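PDB 3NWG: microcompartments protein from Desulfitobacterium hafniense, which probably forms part of the protein shell of a bacterial microcompartment. Local coordinates for residues 72-84 and 109-123. Numbering follows the deposited sequence.
Sequences FILPNVHPQVLTA and IVAADTAAKTGQVDL
The H78 imidazole lies between A116 CB on one face and P79 CD on the other, each offset toward the rim, with Q80 CA in plane at the ring edge. The A116 methyl makes a CH-pi contact, CB 3.7 Å from the H78 ring centroid and 20° off its normal. With CG anti to the backbone N (chi1 -162°), the ring turns back to cap helix 79-85 at its N-cap position. There H78 ND1 accepts from Q80 N at 3.3 Å, the donor tilted from the ring plane. With an alanine in place of H78, Q80 N would probably be left without its side-chain acceptor and the A116 methyl without the ring it packs against. At the F72 ring, I109 CG2 sits at the edge, near the plane, while V110 CG2 approaches CZ of F72 obliquely.

D113 OD1 bonds across to H78 N at 2.6 Å, met nearly along its C-O axis. D113 OD2 presents its syn lone pair to K117 NZ at 2.7 Å in a salt bridge. The extended K117 chain also carries NZ across to N76 O, 2.7 Å away, so one ammonium links carboxylate and loop carbonyl. Beyond the polar group, V81 CG2 packs 3.9 Å from L123 CD1. Q80 NE2 makes a weak bond to D122 OD1 at 3.1 Å, the amide and carboxylate planes 77° apart.

Strand 68-74 is an outermost strand of the chain's first four-stranded antiparallel sheet, whereas helix 105-117 lies in the second BMC domain, whose own sheet has the same 2-3-1-4 order, consistent with the tandem BMC-domain architecture of PduT-like shell proteins, whose two halves this contact joins.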
ATOM      1  N   PHE A  72      11.752 -27.265 -12.690  1.00 50.79           N
ATOM      2  CA  PHE A  72      11.656 -28.238 -11.619  1.00 50.65           C
ATOM      3  C   PHE A  72      10.214 -28.694 -11.433  1.00 50.45           C
ATOM      4  O   PHE A  72       9.284 -27.908 -11.623  1.00 49.83           O
ATOM      5  CB  PHE A  72      12.194 -27.629 -10.317  1.00 50.54           C
ATOM      6  CG  PHE A  72      11.954 -28.484  -9.095  1.00 50.78           C
ATOM      7  CD1 PHE A  72      12.749 -29.598  -8.842  1.00 52.09           C
ATOM      8  CD2 PHE A  72      10.915 -28.187  -8.219  1.00 50.35           C
ATOM      9  CE1 PHE A  72      12.520 -30.402  -7.734  1.00 52.34           C
ATOM     10  CE2 PHE A  72      10.674 -28.984  -7.103  1.00 50.29           C
ATOM     11  CZ  PHE A  72      11.475 -30.090  -6.861  1.00 51.79           C
ATOM     12  N   ILE A  73      10.039 -29.961 -11.053  1.00 51.29           N
ATOM     13  CA  ILE A  73       8.718 -30.525 -10.748  1.00 51.47           C
ATOM     14  C   ILE A  73       8.746 -31.393  -9.498  1.00 52.29           C
ATOM     15  O   ILE A  73       9.595 -32.284  -9.369  1.00 52.87           O
ATOM     16  CB  ILE A  73       8.160 -31.362 -11.924  1.00 52.40           C
ATOM     17  CG1 ILE A  73       7.794 -30.461 -13.113  1.00 50.90           C
ATOM     18  CG2 ILE A  73       6.938 -32.194 -11.472  1.00 53.17           C
ATOM     19  CD1 ILE A  73       7.652 -31.212 -14.395  1.00 52.35           C
ATOM     20  N   LEU A  74       7.815 -31.121  -8.583  1.00 52.39           N
ATOM     21  CA  LEU A  74       7.685 -31.905  -7.358  1.00 53.18           C
ATOM     22  C   LEU A  74       6.287 -32.500  -7.297  1.00 54.40           C
ATOM     23  O   LEU A  74       5.312 -31.797  -7.036  1.00 53.73           O
ATOM     24  CB  LEU A  74       7.990 -31.050  -6.116  1.00 52.50           C
ATOM     25  CG  LEU A  74       8.293 -31.636  -4.707  1.00 52.16           C
ATOM     26  CD1 LEU A  74       7.040 -31.872  -3.903  1.00 51.25           C
ATOM     27  CD2 LEU A  74       9.148 -32.908  -4.738  1.00 52.04           C
ATOM     28  N   PRO A  75       6.186 -33.805  -7.571  1.00 56.48           N
ATOM     29  CA  PRO A  75       4.942 -34.567  -7.529  1.00 58.24           C
ATOM     30  C   PRO A  75       4.458 -34.819  -6.109  1.00 59.58           C
ATOM     31  O   PRO A  75       5.268 -34.972  -5.187  1.00 59.66           O
ATOM     32  CB  PRO A  75       5.335 -35.895  -8.168  1.00 59.48           C
ATOM     33  CG  PRO A  75       6.783 -36.036  -7.835  1.00 59.56           C
ATOM     34  CD  PRO A  75       7.316 -34.638  -8.018  1.00 57.47           C
ATOM     35  N   ASN A  76       3.140 -34.883  -5.949  1.00 61.27           N
ATOM     36  CA  ASN A  76       2.512 -35.213  -4.668  1.00 63.33           C
ATOM     37  C   ASN A  76       2.932 -34.224  -3.601  1.00 62.04           C
ATOM     38  O   ASN A  76       3.367 -34.611  -2.517  1.00 62.40           O
ATOM     39  CB  ASN A  76       2.836 -36.654  -4.233  1.00 65.37           C
ATOM     40  CG  ASN A  76       2.778 -37.657  -5.402  1.00 69.66           C
ATOM     41  OD1 ASN A  76       1.874 -37.619  -6.264  1.00 71.79           O
ATOM     42  ND2 ASN A  76       3.756 -38.566  -5.431  1.00 73.16           N
ATOM     43  N   VAL A  77       2.825 -32.942  -3.938  1.00 60.69           N
ATOM     44  CA  VAL A  77       3.207 -31.877  -3.031  1.00 59.66           C
ATOM     45  C   VAL A  77       2.164 -31.725  -1.929  1.00 60.45           C
ATOM     46  O   VAL A  77       0.962 -31.898  -2.169  1.00 61.37           O
ATOM     47  CB  VAL A  77       3.405 -30.545  -3.775  1.00 58.42           C
ATOM     48  CG1 VAL A  77       2.077 -30.032  -4.338  1.00 58.90           C
ATOM     49  CG2 VAL A  77       4.033 -29.506  -2.840  1.00 57.78           C
ATOM     50  N   HIS A  78       2.633 -31.414  -0.725  1.00 60.05           N
ATOM     51  CA  HIS A  78       1.755 -31.266   0.413  1.00 61.40           C
ATOM     52  C   HIS A  78       0.844 -30.048   0.242  1.00 61.78           C
ATOM     53  O   HIS A  78       1.313 -28.966  -0.102  1.00 60.71           O
ATOM     54  CB  HIS A  78       2.582 -31.147   1.687  1.00 61.05           C
ATOM     55  CG  HIS A  78       1.801 -31.408   2.934  1.00 62.79           C
ATOM     56  ND1 HIS A  78       1.041 -30.436   3.552  1.00 63.40           N
ATOM     57  CD2 HIS A  78       1.643 -32.538   3.668  1.00 64.37           C
ATOM     58  CE1 HIS A  78       0.458 -30.954   4.621  1.00 65.42           C
ATOM     59  NE2 HIS A  78       0.804 -32.228   4.712  1.00 65.20           N
ATOM     60  N   PRO A  79      -0.468 -30.213   0.483  1.00 63.71           N
ATOM     61  CA  PRO A  79      -1.423 -29.115   0.287  1.00 64.75           C
ATOM     62  C   PRO A  79      -1.011 -27.800   0.935  1.00 64.80           C
ATOM     63  O   PRO A  79      -1.364 -26.739   0.425  1.00 65.01           O
ATOM     64  CB  PRO A  79      -2.719 -29.629   0.935  1.00 66.45           C
ATOM     65  CG  PRO A  79      -2.405 -30.964   1.504  1.00 66.76           C
ATOM     66  CD  PRO A  79      -1.141 -31.454   0.889  1.00 65.28           C
ATOM     67  N   GLN A  80      -0.269 -27.869   2.038  1.00 65.52           N
ATOM     68  CA  GLN A  80       0.102 -26.669   2.787  1.00 66.14           C
ATOM     69  C   GLN A  80       1.186 -25.872   2.106  1.00 65.32           C
ATOM     70  O   GLN A  80       1.237 -24.662   2.248  1.00 65.13           O
ATOM     71  CB  GLN A  80       0.551 -27.020   4.197  1.00 66.65           C
ATOM     72  CG  GLN A  80      -0.591 -27.253   5.164  1.00 69.57           C
ATOM     73  CD  GLN A  80      -0.131 -27.265   6.595  1.00 70.41           C
ATOM     74  OE1 GLN A  80       0.512 -28.213   7.055  1.00 70.17           O
ATOM     75  NE2 GLN A  80      -0.459 -26.202   7.317  1.00 72.22           N
ATOM     76  N   VAL A  81       2.062 -26.553   1.379  1.00 58.17           N
ATOM     77  CA  VAL A  81       3.059 -25.872   0.574  1.00 59.21           C
ATOM     78  C   VAL A  81       2.382 -24.923  -0.419  1.00 60.67           C
ATOM     79  O   VAL A  81       2.806 -23.775  -0.583  1.00 60.98           O
ATOM     80  CB  VAL A  81       3.948 -26.865  -0.180  1.00 58.96           C
ATOM     81  CG1 VAL A  81       4.867 -26.125  -1.140  1.00 58.01           C
ATOM     82  CG2 VAL A  81       4.740 -27.736   0.807  1.00 58.20           C
ATOM     83  N   LEU A  82       1.315 -25.391  -1.058  1.00 62.12           N
ATOM     84  CA  LEU A  82       0.633 -24.587  -2.064  1.00 63.56           C
ATOM     85  C   LEU A  82      -0.040 -23.378  -1.432  1.00 64.70           C
ATOM     86  O   LEU A  82       0.179 -22.251  -1.866  1.00 65.05           O
ATOM     87  CB  LEU A  82      -0.369 -25.424  -2.859  1.00 63.32           C
ATOM     88  CG  LEU A  82       0.225 -26.669  -3.515  1.00 63.92           C
ATOM     89  CD1 LEU A  82      -0.876 -27.623  -3.899  1.00 63.86           C
ATOM     90  CD2 LEU A  82       1.128 -26.331  -4.711  1.00 65.04           C
ATOM     91  N   THR A  83      -0.835 -23.603  -0.394  1.00 65.96           N
ATOM     92  CA  THR A  83      -1.508 -22.493   0.260  1.00 67.83           C
ATOM     93  C   THR A  83      -0.490 -21.480   0.831  1.00 68.88           C
ATOM     94  O   THR A  83      -0.701 -20.274   0.737  1.00 69.33           O
ATOM     95  CB  THR A  83      -2.533 -22.973   1.327  1.00 67.87           C
ATOM     96  OG1 THR A  83      -1.915 -23.914   2.208  1.00 68.66           O
ATOM     97  CG2 THR A  83      -3.724 -23.662   0.668  1.00 68.47           C
ATOM     98  N   ALA A  84       0.620 -21.968   1.381  1.00 70.02           N
ATOM     99  CA  ALA A  84       1.659 -21.093   1.926  1.00 71.40           C
ATOM    100  C   ALA A  84       2.244 -20.193   0.848  1.00 72.69           C
ATOM    101  O   ALA A  84       2.353 -18.980   1.050  1.00 72.93           O
ATOM    102  CB  ALA A  84       2.761 -21.901   2.603  1.00 71.03           C
ATOM    103  N   ILE A 109      11.154 -25.509  -2.127  1.00 44.87           N
ATOM    104  CA  ILE A 109       9.924 -26.270  -2.281  1.00 44.47           C
ATOM    105  C   ILE A 109      10.105 -27.656  -1.699  1.00 44.77           C
ATOM    106  O   ILE A 109       9.259 -28.110  -0.915  1.00 44.98           O
ATOM    107  CB  ILE A 109       9.475 -26.347  -3.741  1.00 44.86           C
ATOM    108  CG1 ILE A 109       8.892 -24.998  -4.173  1.00 45.75           C
ATOM    109  CG2 ILE A 109       8.431 -27.443  -3.940  1.00 43.83           C
ATOM    110  CD1 ILE A 109       9.003 -24.759  -5.677  1.00 47.88           C
ATOM    111  N   VAL A 110      11.211 -28.312  -2.058  1.00 44.69           N
ATOM    112  CA  VAL A 110      11.512 -29.642  -1.540  1.00 45.46           C
ATOM    113  C   VAL A 110      11.524 -29.638   0.006  1.00 45.95           C
ATOM    114  O   VAL A 110      10.916 -30.515   0.638  1.00 46.81           O
ATOM    115  CB  VAL A 110      12.859 -30.182  -2.079  1.00 45.84           C
ATOM    116  CG1 VAL A 110      13.322 -31.363  -1.260  1.00 46.29           C
ATOM    117  CG2 VAL A 110      12.734 -30.594  -3.512  1.00 45.82           C
ATOM    118  N   ALA A 111      12.188 -28.639   0.597  1.00 45.37           N
ATOM    119  CA  ALA A 111      12.342 -28.547   2.047  1.00 45.72           C
ATOM    120  C   ALA A 111      11.018 -28.291   2.751  1.00 45.82           C
ATOM    121  O   ALA A 111      10.706 -28.949   3.751  1.00 46.32           O
ATOM    122  CB  ALA A 111      13.333 -27.474   2.410  1.00 45.36           C
ATOM    123  N   ALA A 112      10.250 -27.335   2.234  1.00 45.33           N
ATOM    124  CA  ALA A 112       8.927 -27.051   2.770  1.00 46.09           C
ATOM    125  C   ALA A 112       8.046 -28.303   2.700  1.00 47.45           C
ATOM    126  O   ALA A 112       7.367 -28.634   3.660  1.00 47.77           O
ATOM    127  CB  ALA A 112       8.281 -25.879   2.033  1.00 45.06           C
ATOM    128  N   ASP A 113       8.092 -29.006   1.568  1.00 48.75           N
ATOM    129  CA  ASP A 113       7.238 -30.163   1.340  1.00 50.47           C
ATOM    130  C   ASP A 113       7.636 -31.300   2.267  1.00 52.01           C
ATOM    131  O   ASP A 113       6.780 -31.949   2.869  1.00 52.88           O
ATOM    132  CB  ASP A 113       7.287 -30.593  -0.134  1.00 50.55           C
ATOM    133  CG  ASP A 113       6.445 -31.841  -0.420  1.00 52.65           C
ATOM    134  OD1 ASP A 113       5.184 -31.778  -0.354  1.00 53.30           O
ATOM    135  OD2 ASP A 113       7.062 -32.894  -0.722  1.00 54.31           O
ATOM    136  N   THR A 114       8.937 -31.535   2.397  1.00 52.78           N
ATOM    137  CA  THR A 114       9.413 -32.538   3.336  1.00 54.44           C
ATOM    138  C   THR A 114       9.055 -32.135   4.779  1.00 54.59           C
ATOM    139  O   THR A 114       8.598 -32.958   5.566  1.00 55.59           O
ATOM    140  CB  THR A 114      10.929 -32.813   3.161  1.00 54.88           C
ATOM    141  OG1 THR A 114      11.159 -33.396   1.869  1.00 55.17           O
ATOM    142  CG2 THR A 114      11.439 -33.792   4.230  1.00 55.66           C
ATOM    143  N   ALA A 115       9.223 -30.863   5.111  1.00 54.05           N
ATOM    144  CA  ALA A 115       8.859 -30.398   6.443  1.00 54.66           C
ATOM    145  C   ALA A 115       7.391 -30.694   6.720  1.00 55.67           C
ATOM    146  O   ALA A 115       7.075 -31.344   7.700  1.00 56.88           O
ATOM    147  CB  ALA A 115       9.163 -28.903   6.618  1.00 53.57           C
ATOM    148  N   ALA A 116       6.498 -30.252   5.843  1.00 56.25           N
ATOM    149  CA  ALA A 116       5.060 -30.446   6.056  1.00 57.88           C
ATOM    150  C   ALA A 116       4.667 -31.924   6.138  1.00 59.90           C
ATOM    151  O   ALA A 116       3.710 -32.277   6.820  1.00 61.24           O
ATOM    152  CB  ALA A 116       4.266 -29.745   4.985  1.00 57.42           C
ATOM    153  N   LYS A 117       5.419 -32.787   5.468  1.00 60.78           N
ATOM    154  CA  LYS A 117       5.059 -34.189   5.405  1.00 63.25           C
ATOM    155  C   LYS A 117       5.432 -34.942   6.674  1.00 65.18           C
ATOM    156  O   LYS A 117       4.936 -36.049   6.916  1.00 66.71           O
ATOM    157  CB  LYS A 117       5.676 -34.851   4.176  1.00 63.13           C
ATOM    158  CG  LYS A 117       4.841 -34.682   2.929  1.00 63.39           C
ATOM    159  CD  LYS A 117       5.632 -35.074   1.692  1.00 65.76           C
ATOM    160  CE  LYS A 117       4.727 -35.126   0.467  1.00 68.24           C
ATOM    161  NZ  LYS A 117       5.471 -35.131  -0.834  1.00 68.89           N
ATOM    162  N   THR A 118       6.299 -34.348   7.485  1.00 65.44           N
ATOM    163  CA  THR A 118       6.735 -35.022   8.702  1.00 67.71           C
ATOM    164  C   THR A 118       5.988 -34.484   9.924  1.00 68.59           C
ATOM    165  O   THR A 118       6.090 -33.307  10.269  1.00 67.96           O
ATOM    166  CB  THR A 118       8.294 -34.984   8.904  1.00 67.18           C
ATOM    167  OG1 THR A 118       8.699 -33.718   9.415  1.00 66.20           O
ATOM    168  CG2 THR A 118       9.049 -35.265   7.592  1.00 67.05           C
ATOM    169  N   GLY A 119       5.218 -35.350  10.569  1.00 71.08           N
ATOM    170  CA  GLY A 119       4.550 -34.983  11.815  1.00 72.46           C
ATOM    171  C   GLY A 119       3.588 -33.806  11.717  1.00 72.30           C
ATOM    172  O   GLY A 119       3.093 -33.470  10.630  1.00 72.13           O
ATOM    173  N   GLN A 120       3.349 -33.182  12.868  1.00 72.52           N
ATOM    174  CA  GLN A 120       2.258 -32.230  13.062  1.00 73.01           C
ATOM    175  C   GLN A 120       2.792 -30.798  13.158  1.00 70.81           C
ATOM    176  O   GLN A 120       3.049 -30.278  14.251  1.00 70.92           O
ATOM    177  CB  GLN A 120       1.451 -32.580  14.326  1.00 75.03           C
ATOM    178  CG  GLN A 120       1.451 -34.077  14.721  1.00 79.18           C
ATOM    179  CD  GLN A 120       2.646 -34.485  15.624  1.00 82.28           C
ATOM    180  OE1 GLN A 120       3.810 -34.139  15.352  1.00 80.91           O
ATOM    181  NE2 GLN A 120       2.348 -35.232  16.704  1.00 84.32           N
ATOM    182  N   VAL A 121       2.974 -30.176  11.999  1.00 68.65           N
ATOM    183  CA  VAL A 121       3.337 -28.768  11.913  1.00 66.31           C
ATOM    184  C   VAL A 121       2.330 -28.097  10.983  1.00 66.13           C
ATOM    185  O   VAL A 121       1.596 -28.774  10.270  1.00 66.57           O
ATOM    186  CB  VAL A 121       4.797 -28.562  11.379  1.00 64.66           C
ATOM    187  CG1 VAL A 121       5.832 -29.009  12.407  1.00 64.06           C
ATOM    188  CG2 VAL A 121       5.010 -29.290  10.061  1.00 63.52           C
ATOM    189  N   ASP A 122       2.280 -26.773  11.014  1.00 65.36           N
ATOM    190  CA  ASP A 122       1.587 -26.010   9.991  1.00 65.52           C
ATOM    191  C   ASP A 122       2.582 -25.024   9.423  1.00 64.10           C
ATOM    192  O   ASP A 122       3.222 -24.302  10.181  1.00 63.95           O
ATOM    193  CB  ASP A 122       0.370 -25.284  10.572  1.00 66.90           C
ATOM    194  CG  ASP A 122      -0.730 -26.252  11.028  1.00 70.40           C
ATOM    195  OD1 ASP A 122      -1.399 -26.878  10.164  1.00 71.02           O
ATOM    196  OD2 ASP A 122      -0.928 -26.392  12.262  1.00 72.29           O
ATOM    197  N   LEU A 123       2.746 -25.010   8.100  1.00 63.62           N
ATOM    198  CA  LEU A 123       3.602 -24.007   7.457  1.00 62.53           C
ATOM    199  C   LEU A 123       2.944 -22.663   7.677  1.00 63.41           C
ATOM    200  O   LEU A 123       1.717 -22.563   7.649  1.00 64.39           O
ATOM    201  CB  LEU A 123       3.793 -24.282   5.959  1.00 61.61           C
ATOM    202  CG  LEU A 123       4.331 -25.632   5.459  1.00 61.30           C
ATOM    203  CD1 LEU A 123       4.622 -25.556   3.987  1.00 61.18           C
ATOM    204  CD2 LEU A 123       5.577 -26.102   6.192  1.00 60.55           C
TER